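Local coordinates for protein CRISPR-associated endonuclease Cas9 (Campylobacter jejuni subsp. jejuni serotype O:2, PDB 5X2H) that cleaves invading DNA under the direction of a guide RNA, using an HNH and a RuvC-like nuclease domain in bacterial adaptive immunity, at residues S265-L274 against L400-T411; I365-K375 against I388-H399. One frame throughout, in Å; residues are numbered along the deposited sequence.

Interaction 1: S265-L274 against L400-T411; sequences SPLAFMFVAL and LNISFKALKLVT. With nucleotides of chain B.
Phe271 and Leu407 meet at about a right angle: the leucine methyl CD2 stands over one face of the phenyl ring, 3.9 Å from its centroid and 29° off the ring normal. Ile402 reaches the same face with its CD1, pointing back against the phenylalanine, so both methyls make CH-pi contacts with a single ring. The ring gets there because CG of Phe271 lies opposite the backbone nitrogen (chi1 172°). Its edge is turned to the guide RNA, with CZ 3.2 Å from O2' of nucleotide A4 of chain B; a flat aromatic suits this place, since one face serves the core while the rim meets ribose.

Beside it the helical segments 266-274 and 404-411, crossing at 48°, interlock as knobs into holes. Leu267 slides past Leu407 in the opposite direction and enters a hole formed by Phe404, Leu407, Lys408 and Thr411. Thr411 fills the reciprocal hole among Leu267, Met270, Phe271 and Leu274, its CG2 lying 3.6 Å from CG of Met270. Threonine can sit in this apolar pocket, since its OG1 donates to Leu407 O, one turn back in its own helix, a carbonyl that also accepts from Thr411 N on the opposite face of its plane.

Leu400 packs its two methyls against Ala268 and Val272, while the next residue turns to the RNA: Asn401 N donates to OP1 of A5 of chain B, and Asn401 ND2 to OP2 of the same phosphate, each at 2.7 Å.

At the start of helix 266-288, the N-cap Ser265 accepts from Ala268 N through OG, which also hydrogen-bonds to Pro262 O, and it lies at the edge of the Phe404 ring. Helix 355-367 flanks this end, helix 294-307 packs on Met270 and Leu274, and helix 420-427 places Tyr420 against Phe271 and Val410.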
# COMPACT_ATOMS: atom_id res chain seq x y z
N SER A 265 -12.79 -17.88 -20.63
CA SER A 265 -12.54 -18.23 -22.01
C SER A 265 -13.07 -19.63 -22.30
O SER A 265 -13.19 -20.46 -21.39
CB SER A 265 -11.05 -18.17 -22.31
OG SER A 265 -10.34 -19.16 -21.59
N PRO A 266 -13.41 -19.92 -23.56
CA PRO A 266 -13.89 -21.28 -23.89
C PRO A 266 -12.91 -22.37 -23.50
O PRO A 266 -13.33 -23.41 -22.97
CB PRO A 266 -14.11 -21.22 -25.41
CG PRO A 266 -14.33 -19.77 -25.70
CD PRO A 266 -13.46 -19.02 -24.72
N LEU A 267 -11.62 -22.17 -23.75
CA LEU A 267 -10.62 -23.16 -23.35
C LEU A 267 -10.65 -23.39 -21.84
O LEU A 267 -10.63 -24.54 -21.38
CB LEU A 267 -9.23 -22.71 -23.79
CG LEU A 267 -8.51 -23.56 -24.84
CD1 LEU A 267 -7.09 -23.06 -25.02
CD2 LEU A 267 -8.53 -25.03 -24.45
N ALA A 268 -10.70 -22.31 -21.06
CA ALA A 268 -10.73 -22.44 -19.61
C ALA A 268 -12.01 -23.10 -19.14
O ALA A 268 -11.98 -23.95 -18.23
CB ALA A 268 -10.56 -21.07 -18.95
N PHE A 269 -13.15 -22.73 -19.72
CA PHE A 269 -14.39 -23.44 -19.45
C PHE A 269 -14.25 -24.92 -19.78
O PHE A 269 -14.67 -25.78 -19.00
CB PHE A 269 -15.55 -22.83 -20.24
CG PHE A 269 -16.10 -21.57 -19.63
CD1 PHE A 269 -16.09 -21.38 -18.26
CD2 PHE A 269 -16.64 -20.58 -20.44
CE1 PHE A 269 -16.60 -20.22 -17.70
CE2 PHE A 269 -17.15 -19.42 -19.89
CZ PHE A 269 -17.13 -19.24 -18.51
N MET A 270 -13.66 -25.23 -20.93
CA MET A 270 -13.45 -26.62 -21.31
C MET A 270 -12.53 -27.32 -20.32
O MET A 270 -12.83 -28.43 -19.85
CB MET A 270 -12.88 -26.70 -22.73
CG MET A 270 -12.71 -28.10 -23.26
SD MET A 270 -14.28 -28.89 -23.66
CE MET A 270 -14.91 -27.77 -24.91
N PHE A 271 -11.42 -26.68 -19.96
CA PHE A 271 -10.45 -27.31 -19.07
C PHE A 271 -11.04 -27.54 -17.68
O PHE A 271 -10.86 -28.61 -17.09
CB PHE A 271 -9.18 -26.46 -18.98
CG PHE A 271 -8.20 -26.95 -17.95
CD1 PHE A 271 -7.49 -28.12 -18.14
CD2 PHE A 271 -8.00 -26.23 -16.78
CE1 PHE A 271 -6.59 -28.56 -17.19
CE2 PHE A 271 -7.10 -26.67 -15.83
CZ PHE A 271 -6.40 -27.84 -16.03
N VAL A 272 -11.73 -26.53 -17.14
CA VAL A 272 -12.29 -26.67 -15.80
C VAL A 272 -13.40 -27.72 -15.79
O VAL A 272 -13.45 -28.57 -14.90
CB VAL A 272 -12.79 -25.31 -15.28
CG1 VAL A 272 -13.59 -25.49 -14.00
CG2 VAL A 272 -11.62 -24.37 -15.05
N ALA A 273 -14.29 -27.67 -16.78
CA ALA A 273 -15.35 -28.67 -16.86
C ALA A 273 -14.77 -30.08 -16.98
O ALA A 273 -15.25 -31.01 -16.32
CB ALA A 273 -16.28 -28.37 -18.04
N LEU A 274 -13.73 -30.25 -17.80
CA LEU A 274 -13.08 -31.55 -17.90
C LEU A 274 -12.42 -31.94 -16.58
O LEU A 274 -12.38 -33.13 -16.24
CB LEU A 274 -12.05 -31.56 -19.03
CG LEU A 274 -12.60 -31.50 -20.46
CD1 LEU A 274 -11.47 -31.33 -21.45
CD2 LEU A 274 -13.40 -32.75 -20.77
N LEU A 400 -7.14 -18.53 -14.44
CA LEU A 400 -6.56 -19.79 -14.01
C LEU A 400 -5.11 -19.57 -13.60
O LEU A 400 -4.58 -18.46 -13.64
CB LEU A 400 -6.66 -20.84 -15.11
CG LEU A 400 -8.05 -21.21 -15.65
CD1 LEU A 400 -7.92 -22.27 -16.73
CD2 LEU A 400 -8.97 -21.68 -14.54
N ASN A 401 -4.44 -20.65 -13.22
CA ASN A 401 -3.02 -20.60 -12.89
C ASN A 401 -2.12 -21.04 -14.04
O ASN A 401 -0.90 -21.05 -13.88
CB ASN A 401 -2.74 -21.43 -11.64
CG ASN A 401 -3.21 -20.76 -10.37
OD1 ASN A 401 -2.90 -19.59 -10.13
ND2 ASN A 401 -3.99 -21.47 -9.57
N ILE A 402 -2.70 -21.41 -15.18
CA ILE A 402 -1.93 -21.82 -16.35
C ILE A 402 -2.38 -21.01 -17.56
O ILE A 402 -3.48 -20.45 -17.59
CB ILE A 402 -2.05 -23.33 -16.63
CG1 ILE A 402 -3.52 -23.73 -16.80
CG2 ILE A 402 -1.40 -24.14 -15.52
CD1 ILE A 402 -3.73 -25.22 -16.92
N SER A 403 -1.51 -20.95 -18.56
CA SER A 403 -1.70 -20.09 -19.72
C SER A 403 -2.54 -20.78 -20.79
O SER A 403 -2.87 -21.97 -20.70
CB SER A 403 -0.35 -19.70 -20.32
OG SER A 403 0.37 -20.83 -20.76
N PHE A 404 -2.88 -20.01 -21.83
CA PHE A 404 -3.50 -20.58 -23.02
C PHE A 404 -2.58 -21.57 -23.71
O PHE A 404 -3.05 -22.57 -24.28
CB PHE A 404 -3.88 -19.46 -24.00
CG PHE A 404 -5.20 -18.81 -23.70
CD1 PHE A 404 -6.20 -19.50 -23.05
CD2 PHE A 404 -5.43 -17.50 -24.08
CE1 PHE A 404 -7.42 -18.90 -22.78
CE2 PHE A 404 -6.64 -16.89 -23.82
CZ PHE A 404 -7.63 -17.59 -23.17
N LYS A 405 -1.27 -21.32 -23.68
CA LYS A 405 -0.32 -22.22 -24.32
C LYS A 405 -0.36 -23.60 -23.68
O LYS A 405 -0.32 -24.62 -24.38
CB LYS A 405 1.08 -21.63 -24.26
CG LYS A 405 2.11 -22.39 -25.08
CD LYS A 405 3.50 -21.78 -24.92
CE LYS A 405 4.49 -22.44 -25.87
NZ LYS A 405 5.87 -21.93 -25.68
N ALA A 406 -0.45 -23.65 -22.35
CA ALA A 406 -0.54 -24.94 -21.67
C ALA A 406 -1.92 -25.57 -21.86
O ALA A 406 -2.03 -26.80 -21.92
CB ALA A 406 -0.23 -24.77 -20.18
N LEU A 407 -2.97 -24.75 -21.94
CA LEU A 407 -4.31 -25.28 -22.15
C LEU A 407 -4.44 -25.92 -23.52
O LEU A 407 -5.12 -26.94 -23.67
CB LEU A 407 -5.35 -24.17 -21.97
CG LEU A 407 -5.57 -23.67 -20.54
CD1 LEU A 407 -6.54 -22.50 -20.53
CD2 LEU A 407 -6.06 -24.79 -19.65
N LYS A 408 -3.81 -25.33 -24.54
CA LYS A 408 -3.86 -25.90 -25.88
C LYS A 408 -3.25 -27.29 -25.95
O LYS A 408 -3.57 -28.06 -26.87
CB LYS A 408 -3.14 -24.98 -26.87
CG LYS A 408 -3.96 -23.77 -27.31
CD LYS A 408 -3.08 -22.77 -28.04
CE LYS A 408 -3.88 -22.01 -29.09
NZ LYS A 408 -4.30 -22.90 -30.21
N LEU A 409 -2.37 -27.64 -25.01
CA LEU A 409 -1.71 -28.94 -24.98
C LEU A 409 -2.41 -29.94 -24.07
O LEU A 409 -2.60 -31.09 -24.47
CB LEU A 409 -0.25 -28.77 -24.52
CG LEU A 409 0.63 -27.86 -25.38
CD1 LEU A 409 1.94 -27.55 -24.67
CD2 LEU A 409 0.89 -28.51 -26.74
N VAL A 410 -2.80 -29.53 -22.87
CA VAL A 410 -3.36 -30.46 -21.90
C VAL A 410 -4.80 -30.81 -22.24
O VAL A 410 -5.22 -31.96 -22.10
CB VAL A 410 -3.24 -29.87 -20.48
CG1 VAL A 410 -3.88 -30.79 -19.46
CG2 VAL A 410 -1.78 -29.61 -20.13
N THR A 411 -5.57 -29.82 -22.71
CA THR A 411 -7.00 -30.05 -22.95
C THR A 411 -7.28 -31.12 -24.00
O THR A 411 -8.22 -31.91 -23.79
CB THR A 411 -7.67 -28.73 -23.34
OG1 THR A 411 -7.21 -27.69 -22.48
CG2 THR A 411 -9.18 -28.85 -23.19
P A B 5 -5.65 -24.05 -11.56
OP1 A B 5 -5.83 -22.88 -12.46
OP2 A B 5 -4.97 -23.86 -10.26
O5' A B 5 -7.08 -24.68 -11.27
C5' A B 5 -7.82 -25.29 -12.31
C4' A B 5 -8.97 -26.10 -11.78
O4' A B 5 -8.49 -27.20 -10.96
C3' A B 5 -9.95 -25.38 -10.87
O3' A B 5 -10.85 -24.54 -11.57
C2' A B 5 -10.61 -26.53 -10.13
O2' A B 5 -11.57 -27.18 -10.96
C1' A B 5 -9.43 -27.48 -9.95
N9 A B 5 -8.79 -27.29 -8.63
C8 A B 5 -7.60 -26.70 -8.32
N7 A B 5 -7.33 -26.68 -7.04
C5 A B 5 -8.42 -27.31 -6.46
C6 A B 5 -8.75 -27.62 -5.13
N6 A B 5 -7.97 -27.32 -4.09
N1 A B 5 -9.92 -28.25 -4.90
C2 A B 5 -10.70 -28.55 -5.94
N3 A B 5 -10.51 -28.32 -7.24
C4 A B 5 -9.33 -27.69 -7.43
P A B 4 -0.34 -24.89 -10.06
OP1 A B 4 -0.17 -23.67 -10.88
OP2 A B 4 -0.42 -24.78 -8.58
O5' A B 4 -1.65 -25.65 -10.56
C5' A B 4 -1.81 -25.99 -11.93
C4' A B 4 -3.03 -26.83 -12.18
O4' A B 4 -2.91 -28.14 -11.55
C3' A B 4 -4.34 -26.30 -11.62
O3' A B 4 -4.88 -25.22 -12.35
C2' A B 4 -5.21 -27.56 -11.64
O2' A B 4 -5.60 -27.88 -12.96
C1' A B 4 -4.19 -28.60 -11.17
N9 A B 4 -4.25 -28.74 -9.70
C8 A B 4 -3.43 -28.18 -8.75
N7 A B 4 -3.78 -28.47 -7.52
C5 A B 4 -4.92 -29.25 -7.67
C6 A B 4 -5.77 -29.87 -6.74
N6 A B 4 -5.60 -29.81 -5.42
N1 A B 4 -6.82 -30.58 -7.23
C2 A B 4 -6.98 -30.65 -8.56
N3 A B 4 -6.25 -30.10 -9.53
C4 A B 4 -5.22 -29.41 -9.01

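Interaction 2: I365-K375 against I388-H399. With nucleotides of chain C.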
# COMPACT_ATOMS: atom_id res chain seq x y z
N ILE A 365 -12.26 -8.89 -23.00
CA ILE A 365 -13.37 -8.55 -22.12
C ILE A 365 -12.91 -8.56 -20.66
O ILE A 365 -13.34 -7.73 -19.85
CB ILE A 365 -14.55 -9.50 -22.35
CG1 ILE A 365 -15.00 -9.45 -23.81
CG2 ILE A 365 -15.71 -9.15 -21.43
CD1 ILE A 365 -16.17 -10.36 -24.13
N THR A 366 -12.02 -9.49 -20.31
CA THR A 366 -11.55 -9.58 -18.93
C THR A 366 -10.69 -8.38 -18.56
O THR A 366 -10.77 -7.88 -17.43
CB THR A 366 -10.76 -10.88 -18.74
OG1 THR A 366 -11.60 -12.01 -19.01
CG2 THR A 366 -10.22 -10.99 -17.31
N LEU A 367 -9.87 -7.89 -19.49
CA LEU A 367 -8.89 -6.86 -19.19
C LEU A 367 -9.36 -5.45 -19.51
O LEU A 367 -9.14 -4.53 -18.71
CB LEU A 367 -7.59 -7.14 -19.96
CG LEU A 367 -6.85 -8.42 -19.58
CD1 LEU A 367 -5.64 -8.63 -20.47
CD2 LEU A 367 -6.45 -8.40 -18.11
N ILE A 368 -10.01 -5.23 -20.65
CA ILE A 368 -10.37 -3.88 -21.11
C ILE A 368 -11.72 -3.54 -20.49
O ILE A 368 -12.78 -3.82 -21.05
CB ILE A 368 -10.37 -3.78 -22.63
CG1 ILE A 368 -9.05 -4.29 -23.20
CG2 ILE A 368 -10.61 -2.33 -23.05
CD1 ILE A 368 -9.01 -4.34 -24.71
N LYS A 369 -11.68 -2.90 -19.32
CA LYS A 369 -12.90 -2.47 -18.65
C LYS A 369 -13.51 -1.22 -19.27
O LYS A 369 -14.69 -0.94 -19.04
CB LYS A 369 -12.62 -2.23 -17.16
CG LYS A 369 -12.04 -3.43 -16.44
CD LYS A 369 -13.01 -4.60 -16.42
CE LYS A 369 -12.45 -5.77 -15.62
NZ LYS A 369 -13.44 -6.87 -15.47
N ASP A 370 -12.73 -0.45 -20.03
CA ASP A 370 -13.24 0.70 -20.76
C ASP A 370 -14.01 0.19 -21.97
O ASP A 370 -13.42 -0.38 -22.89
CB ASP A 370 -12.10 1.63 -21.16
CG ASP A 370 -12.58 2.98 -21.65
OD1 ASP A 370 -13.56 3.04 -22.43
OD2 ASP A 370 -11.99 4.00 -21.24
N GLU A 371 -15.33 0.40 -21.98
CA GLU A 371 -16.17 -0.20 -23.01
C GLU A 371 -15.84 0.31 -24.40
O GLU A 371 -15.85 -0.45 -25.37
CB GLU A 371 -17.65 0.04 -22.68
CG GLU A 371 -18.03 -0.38 -21.27
CD GLU A 371 -19.46 -0.86 -21.17
OE1 GLU A 371 -20.26 -0.58 -22.08
OE2 GLU A 371 -19.79 -1.54 -20.16
N ILE A 372 -15.54 1.61 -24.52
CA ILE A 372 -15.19 2.17 -25.83
C ILE A 372 -13.90 1.55 -26.33
O ILE A 372 -13.80 1.14 -27.50
CB ILE A 372 -15.11 3.70 -25.75
CG1 ILE A 372 -16.48 4.33 -26.01
CG2 ILE A 372 -14.09 4.24 -26.76
CD1 ILE A 372 -17.49 4.12 -24.90
N LYS A 373 -12.88 1.47 -25.47
CA LYS A 373 -11.65 0.79 -25.86
C LYS A 373 -11.88 -0.70 -26.08
O LYS A 373 -11.17 -1.33 -26.87
CB LYS A 373 -10.56 1.04 -24.82
CG LYS A 373 -9.27 1.60 -25.40
CD LYS A 373 -8.25 1.95 -24.32
CE LYS A 373 -8.59 3.27 -23.63
NZ LYS A 373 -7.47 3.73 -22.76
N LEU A 374 -12.88 -1.27 -25.40
CA LEU A 374 -13.24 -2.66 -25.66
C LEU A 374 -13.96 -2.80 -26.99
O LEU A 374 -13.73 -3.77 -27.73
CB LEU A 374 -14.10 -3.19 -24.51
CG LEU A 374 -14.66 -4.61 -24.66
CD1 LEU A 374 -13.55 -5.63 -24.94
CD2 LEU A 374 -15.46 -5.01 -23.43
N LYS A 375 -14.85 -1.85 -27.32
CA LYS A 375 -15.49 -1.86 -28.64
C LYS A 375 -14.45 -1.83 -29.75
O LYS A 375 -14.55 -2.58 -30.72
CB LYS A 375 -16.44 -0.67 -28.77
CG LYS A 375 -17.71 -0.75 -27.93
CD LYS A 375 -18.53 0.52 -28.08
CE LYS A 375 -19.71 0.55 -27.11
NZ LYS A 375 -20.70 -0.52 -27.41
N ILE A 388 -20.72 -6.93 -31.23
CA ILE A 388 -19.73 -6.12 -30.52
C ILE A 388 -20.36 -5.41 -29.34
O ILE A 388 -19.82 -5.39 -28.23
CB ILE A 388 -19.05 -5.13 -31.49
CG1 ILE A 388 -18.25 -5.89 -32.54
CG2 ILE A 388 -18.17 -4.15 -30.74
CD1 ILE A 388 -17.52 -5.00 -33.51
N ASP A 389 -21.53 -4.80 -29.56
CA ASP A 389 -22.25 -4.16 -28.46
C ASP A 389 -22.65 -5.19 -27.40
O ASP A 389 -22.63 -4.89 -26.20
CB ASP A 389 -23.49 -3.44 -28.99
CG ASP A 389 -23.15 -2.39 -30.04
OD1 ASP A 389 -21.94 -2.14 -30.27
OD2 ASP A 389 -24.08 -1.83 -30.64
N SER A 390 -23.00 -6.40 -27.83
CA SER A 390 -23.36 -7.45 -26.89
C SER A 390 -22.15 -7.88 -26.06
O SER A 390 -22.23 -7.97 -24.83
CB SER A 390 -23.96 -8.64 -27.63
OG SER A 390 -25.07 -8.25 -28.42
N LEU A 391 -21.03 -8.15 -26.73
CA LEU A 391 -19.82 -8.56 -26.03
C LEU A 391 -19.24 -7.45 -25.16
O LEU A 391 -18.52 -7.74 -24.20
CB LEU A 391 -18.76 -9.05 -27.02
CG LEU A 391 -19.09 -10.28 -27.87
CD1 LEU A 391 -17.90 -10.66 -28.73
CD2 LEU A 391 -19.51 -11.45 -26.99
N SER A 392 -19.55 -6.19 -25.48
CA SER A 392 -19.02 -5.07 -24.70
C SER A 392 -19.68 -4.94 -23.34
O SER A 392 -19.14 -4.25 -22.47
CB SER A 392 -19.19 -3.76 -25.47
OG SER A 392 -18.05 -3.48 -26.27
N LYS A 393 -20.83 -5.58 -23.13
CA LYS A 393 -21.57 -5.44 -21.88
C LYS A 393 -21.27 -6.54 -20.87
O LYS A 393 -21.67 -6.41 -19.71
CB LYS A 393 -23.08 -5.41 -22.17
N LEU A 394 -20.59 -7.60 -21.27
CA LEU A 394 -20.30 -8.71 -20.38
C LEU A 394 -19.17 -8.36 -19.42
O LEU A 394 -18.19 -7.71 -19.80
CB LEU A 394 -19.94 -9.96 -21.18
CG LEU A 394 -20.98 -10.44 -22.20
CD1 LEU A 394 -20.40 -11.53 -23.07
CD2 LEU A 394 -22.25 -10.92 -21.50
N GLU A 395 -19.31 -8.79 -18.17
CA GLU A 395 -18.32 -8.54 -17.12
C GLU A 395 -17.58 -9.84 -16.84
O GLU A 395 -18.16 -10.78 -16.27
CB GLU A 395 -18.98 -7.99 -15.86
CG GLU A 395 -19.98 -6.87 -16.11
CD GLU A 395 -20.56 -6.31 -14.82
OE1 GLU A 395 -19.77 -5.95 -13.91
OE2 GLU A 395 -21.80 -6.24 -14.70
N PHE A 396 -16.31 -9.90 -17.22
CA PHE A 396 -15.46 -11.05 -16.98
C PHE A 396 -14.36 -10.69 -15.99
O PHE A 396 -13.88 -9.55 -15.96
CB PHE A 396 -14.82 -11.56 -18.28
CG PHE A 396 -15.78 -12.29 -19.18
CD1 PHE A 396 -17.01 -12.71 -18.71
CD2 PHE A 396 -15.44 -12.56 -20.49
CE1 PHE A 396 -17.89 -13.39 -19.54
CE2 PHE A 396 -16.30 -13.24 -21.32
CZ PHE A 396 -17.53 -13.65 -20.85
N LYS A 397 -13.95 -11.67 -15.19
CA LYS A 397 -12.85 -11.50 -14.26
C LYS A 397 -12.24 -12.86 -13.95
O LYS A 397 -12.72 -13.90 -14.42
CB LYS A 397 -13.31 -10.79 -12.98
CG LYS A 397 -14.23 -11.62 -12.10
CD LYS A 397 -14.44 -10.95 -10.76
CE LYS A 397 -15.36 -11.76 -9.87
NZ LYS A 397 -15.48 -11.14 -8.52
N ASP A 398 -11.16 -12.84 -13.17
CA ASP A 398 -10.48 -14.02 -12.63
C ASP A 398 -9.72 -14.81 -13.69
O ASP A 398 -10.09 -14.82 -14.87
CB ASP A 398 -11.48 -14.94 -11.91
CG ASP A 398 -10.95 -15.45 -10.59
OD1 ASP A 398 -9.73 -15.69 -10.49
OD2 ASP A 398 -11.75 -15.62 -9.65
N HIS A 399 -8.64 -15.47 -13.27
CA HIS A 399 -7.76 -16.21 -14.16
C HIS A 399 -7.46 -17.58 -13.56
O HIS A 399 -7.50 -17.77 -12.34
CB HIS A 399 -6.44 -15.48 -14.41
CG HIS A 399 -6.59 -14.12 -15.02
ND1 HIS A 399 -6.18 -13.83 -16.30
CD2 HIS A 399 -7.10 -12.97 -14.52
CE1 HIS A 399 -6.43 -12.56 -16.56
NE2 HIS A 399 -6.99 -12.02 -15.49
P DC C 17 -9.04 -9.92 -12.05
OP1 DC C 17 -9.08 -10.62 -13.35
OP2 DC C 17 -9.96 -10.33 -10.96
O5' DC C 17 -7.54 -9.95 -11.49
C5' DC C 17 -6.47 -9.58 -12.34
C4' DC C 17 -5.21 -9.28 -11.53
O4' DC C 17 -5.46 -8.14 -10.67
C3' DC C 17 -4.77 -10.38 -10.59
O3' DC C 17 -3.99 -11.34 -11.28
C2' DC C 17 -3.92 -9.59 -9.59
C1' DC C 17 -4.71 -8.29 -9.47
N1 DC C 17 -5.65 -8.27 -8.32
C2 DC C 17 -5.16 -8.04 -7.03
O2 DC C 17 -3.95 -7.85 -6.87
N3 DC C 17 -6.03 -8.03 -5.99
C4 DC C 17 -7.33 -8.24 -6.20
N4 DC C 17 -8.16 -8.22 -5.15
C5 DC C 17 -7.85 -8.48 -7.51
C6 DC C 17 -6.98 -8.49 -8.53
P DG C 16 -14.66 -6.42 -11.92
OP1 DG C 16 -15.31 -6.82 -13.19
OP2 DG C 16 -14.78 -7.28 -10.73
O5' DG C 16 -13.10 -6.20 -12.21
C5' DG C 16 -12.16 -7.09 -11.65
C4' DG C 16 -10.75 -6.55 -11.79
O4' DG C 16 -10.61 -5.36 -10.98
C3' DG C 16 -9.66 -7.48 -11.31
O3' DG C 16 -9.29 -8.36 -12.36
C2' DG C 16 -8.54 -6.51 -10.96
C1' DG C 16 -9.30 -5.30 -10.43
N9 DG C 16 -9.41 -5.25 -8.98
C8 DG C 16 -10.56 -5.34 -8.23
N7 DG C 16 -10.35 -5.25 -6.94
C5 DG C 16 -8.97 -5.09 -6.83
C6 DG C 16 -8.17 -4.95 -5.67
O6 DG C 16 -8.52 -4.93 -4.49
N1 DG C 16 -6.82 -4.82 -6.00
C2 DG C 16 -6.31 -4.83 -7.28
N2 DG C 16 -4.98 -4.69 -7.40
N3 DG C 16 -7.06 -4.96 -8.37
C4 DG C 16 -8.38 -5.09 -8.07
O HOH W 1 -15.02 -7.48 -17.72
O HOH W 2 -12.33 -14.32 -17.09
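Ile365 splays its two branches toward the segment 388-399: with CG1 beside the backbone nitrogen (chi1 -58°) and the chain then extended, CD1 reaches Leu391 O, while CG2, opposite that nitrogen, lies 3.5 Å from CD2 of Phe396. Lys369 bends at chi2 (-64°) and is straight beyond it, which carries its ammonium back to the Phe396 backbone. There NZ donates to Phe396 O at 2.8 Å, nearly along the C=O axis, and to OP1 of DG16 of chain C at 2.9 Å. It also donates to water 1, which in turn gives a hydrogen to Ile365 O and accepts from Phe396 N. A lysine suits this place: its single ammonium carries three hydrogens, which can serve the loop carbonyl, the water and the DNA phosphate together.

Thr366 crosses Phe396 at about a right angle, OG1 resting on CB of the phenylalanine. That hydroxyl bonds Ala362 O one turn back and accepts from water 2, which also donates to Lys397 O. Asp398 N donates at 3.0 Å to OP1 of DC17 of chain C, the oxygen that lies near the plane of the His399 ring, at its edge. The phosphate is thus met by a backbone N-H, while water 2 joins Thr366 to the loop carbonyl of Lys397.

At the far end Lys375 lays CG 3.2 Å from OG of Ser392, and its NZ forms a 3.5 Å salt bridge with OD1 of Asp389, an oxygen that also accepts from Gln385 NE2.

Segment 388-399 runs from helix 385-391 past helices 371-379 and 355-367; helix 336-344 packs against it too, where the rings of Tyr341 and Phe396 meet edge-to-face.

Overall arrangement
Interaction 2 is nested within the loop closed by interaction 1, and their centres lie 20 Å apart, on the same side of the chain's centre. The chain passes first through 265-274, then 365-375 and 388-399, and runs directly into 400-411. Although the segments adjoin at His399 and Leu400, the two contacts have no other touch. Helix 355-367 links them, supplying a partner to 388-399 and flanking the start of helix 266-288. Along this continuous run the chain changes nucleic acid: interaction 2 meets DNA phosphates of chain C, interaction 1 RNA of chain B, so one helical region contacts the backbones of both the RNA and the DNA, away from the annotated RuvC site.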